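Local coordinates for transcriptional regulator (NtrC family) (Aquifex aeolicus, PDB 3DZD), which probably uses ATP binding and hydrolysis by its AAA+ domain to activate sigma54-dependent transcription, and is captured here in the inactive state, at residues V183-A188 against L226-V231. Numbering follows the deposited sequence.
Sequences VDLNCA and LFLDEV
V183 to N186 and L226 to D229 run side by side as parallel strands, their axes 17° apart, with D184 bridging to F227 and L185 to L228. Four backbone hydrogen bonds form the evidence for this pairing. F227 N donates to V183 O at 2.7 Å, and L185 N to F227 O. D229 N to L185 O is less straight, with an N-H...O angle of 146°. Beyond the first strand, C187 N still reaches D229 O (3.0 Å), extending the ladder into the loop.

In the sheet of the AAA+ core, ordered 2-3-4-1-5, strand 182-186 is outermost within this chain and strand 225-229 follows it. L226 to D229 end the latter and E230 follows; the sequence LFLDE fits a Walker B motif, and the D229 side chain lies about 4 Å from the bound ADP, between nearest atoms.

Apolar contacts line the face of V183, L185, L226 and L228. V183 CG1, opposite its backbone N (chi1 179°), meets L226 CD1 at 3.7 Å; helix 217-220 also packs against both residues. On the other face, D184 CB approaches the F227 ring edge, in its plane, 3.7 Å from CD2. C187 CB and SG lie by D229 O, and CB also by E230 O.

N186 OD1 takes two backbone N-H groups, A188 N (an Asx turn) and S189 N. E230 OE1 is hydrogen-bonded to T270 OG1, and OE2 to the backbone N of N271. The backbone O of A188 accepts from K321 NZ of the second subunit.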
loop_
_atom_site.group_PDB
_atom_site.type_symbol
_atom_site.label_atom_id
_atom_site.label_comp_id
_atom_site.label_asym_id
_atom_site.label_seq_id
_atom_site.Cartn_x
_atom_site.Cartn_y
_atom_site.Cartn_z
ATOM N N VAL A 183 1.080 3.773 -10.334
ATOM C CA VAL A 183 1.474 2.526 -10.969
ATOM C C VAL A 183 2.631 2.804 -11.928
ATOM O O VAL A 183 2.480 3.561 -12.882
ATOM C CB VAL A 183 0.288 1.937 -11.755
ATOM C CG1 VAL A 183 0.679 0.650 -12.448
ATOM C CG2 VAL A 183 -0.887 1.711 -10.831
ATOM N N ASP A 184 3.800 2.227 -11.682
ATOM C CA ASP A 184 4.873 2.414 -12.649
ATOM C C ASP A 184 5.152 1.159 -13.466
ATOM O O ASP A 184 5.205 0.049 -12.942
ATOM C CB ASP A 184 6.139 2.996 -12.011
ATOM C CG ASP A 184 6.837 2.030 -11.078
ATOM O OD1 ASP A 184 6.433 0.850 -11.014
ATOM O OD2 ASP A 184 7.803 2.463 -10.407
ATOM N N LEU A 185 5.280 1.351 -14.771
ATOM C CA LEU A 185 5.629 0.269 -15.677
ATOM C C LEU A 185 6.937 0.592 -16.394
ATOM O O LEU A 185 7.071 1.646 -17.026
ATOM C CB LEU A 185 4.515 0.048 -16.700
ATOM C CG LEU A 185 4.852 -0.986 -17.777
ATOM C CD1 LEU A 185 5.362 -2.282 -17.134
ATOM C CD2 LEU A 185 3.657 -1.266 -18.673
ATOM N N ASN A 186 7.900 -0.314 -16.284
ATOM C CA ASN A 186 9.165 -0.166 -16.985
ATOM C C ASN A 186 9.072 -0.868 -18.327
ATOM O O ASN A 186 8.887 -2.078 -18.386
ATOM C CB ASN A 186 10.301 -0.755 -16.157
ATOM C CG ASN A 186 11.669 -0.373 -16.685
ATOM O OD1 ASN A 186 11.904 -0.360 -17.897
ATOM N ND2 ASN A 186 12.585 -0.066 -15.773
ATOM N N CYS A 187 9.193 -0.108 -19.405
ATOM C CA CYS A 187 8.914 -0.647 -20.727
ATOM C C CYS A 187 10.127 -1.317 -21.353
ATOM O O CYS A 187 10.049 -1.844 -22.463
ATOM C CB CYS A 187 8.368 0.449 -21.638
ATOM S SG CYS A 187 6.867 1.243 -20.991
ATOM N N ALA A 188 11.244 -1.301 -20.635
ATOM C CA ALA A 188 12.466 -1.927 -21.119
ATOM C C ALA A 188 12.826 -3.130 -20.258
ATOM O O ALA A 188 13.074 -4.217 -20.775
ATOM C CB ALA A 188 13.601 -0.925 -21.138
ATOM N N LEU A 226 -0.473 6.637 -13.975
ATOM C CA LEU A 226 0.299 5.573 -14.592
ATOM C C LEU A 226 1.601 6.176 -15.112
ATOM O O LEU A 226 1.566 7.070 -15.954
ATOM C CB LEU A 226 -0.493 4.969 -15.752
ATOM C CG LEU A 226 0.132 3.784 -16.475
ATOM C CD1 LEU A 226 0.060 2.543 -15.604
ATOM C CD2 LEU A 226 -0.564 3.555 -17.807
ATOM N N PHE A 227 2.730 5.693 -14.592
ATOM C CA PHE A 227 4.062 6.137 -15.019
ATOM C C PHE A 227 4.690 5.113 -15.956
ATOM O O PHE A 227 4.996 3.988 -15.552
ATOM C CB PHE A 227 4.974 6.373 -13.807
ATOM C CG PHE A 227 6.411 6.736 -14.160
ATOM C CD1 PHE A 227 6.697 7.825 -14.963
ATOM C CD2 PHE A 227 7.475 5.993 -13.657
ATOM C CE1 PHE A 227 8.005 8.159 -15.271
ATOM C CE2 PHE A 227 8.779 6.323 -13.962
ATOM C CZ PHE A 227 9.047 7.409 -14.770
ATOM N N LEU A 228 4.872 5.507 -17.213
ATOM C CA LEU A 228 5.496 4.646 -18.210
ATOM C C LEU A 228 6.975 4.977 -18.346
ATOM O O LEU A 228 7.341 5.926 -19.046
ATOM C CB LEU A 228 4.811 4.837 -19.555
ATOM C CG LEU A 228 3.314 4.524 -19.587
ATOM C CD1 LEU A 228 2.714 4.954 -20.896
ATOM C CD2 LEU A 228 3.063 3.026 -19.326
ATOM N N ASP A 229 7.826 4.202 -17.682
ATOM C CA ASP A 229 9.264 4.418 -17.769
ATOM C C ASP A 229 9.805 3.926 -19.110
ATOM O O ASP A 229 9.473 2.833 -19.564
ATOM C CB ASP A 229 9.997 3.740 -16.607
ATOM C CG ASP A 229 11.300 4.450 -16.235
ATOM O OD1 ASP A 229 11.816 5.242 -17.058
ATOM O OD2 ASP A 229 11.807 4.219 -15.112
ATOM N N GLU A 230 10.646 4.751 -19.723
ATOM C CA GLU A 230 11.164 4.538 -21.078
ATOM C C GLU A 230 10.122 4.083 -22.082
ATOM O O GLU A 230 10.259 3.035 -22.715
ATOM C CB GLU A 230 12.382 3.611 -21.107
ATOM C CG GLU A 230 13.130 3.699 -22.443
ATOM C CD GLU A 230 13.225 5.130 -22.959
ATOM O OE1 GLU A 230 12.839 5.412 -24.122
ATOM O OE2 GLU A 230 13.682 5.981 -22.173
ATOM N N VAL A 231 9.089 4.902 -22.239
ATOM C CA VAL A 231 8.014 4.618 -23.176
ATOM C C VAL A 231 8.555 4.379 -24.583
ATOM O O VAL A 231 7.907 3.720 -25.391
ATOM C CB VAL A 231 6.955 5.758 -23.193
ATOM C CG1 VAL A 231 7.560 7.062 -23.714
ATOM C CG2 VAL A 231 5.728 5.348 -24.017
#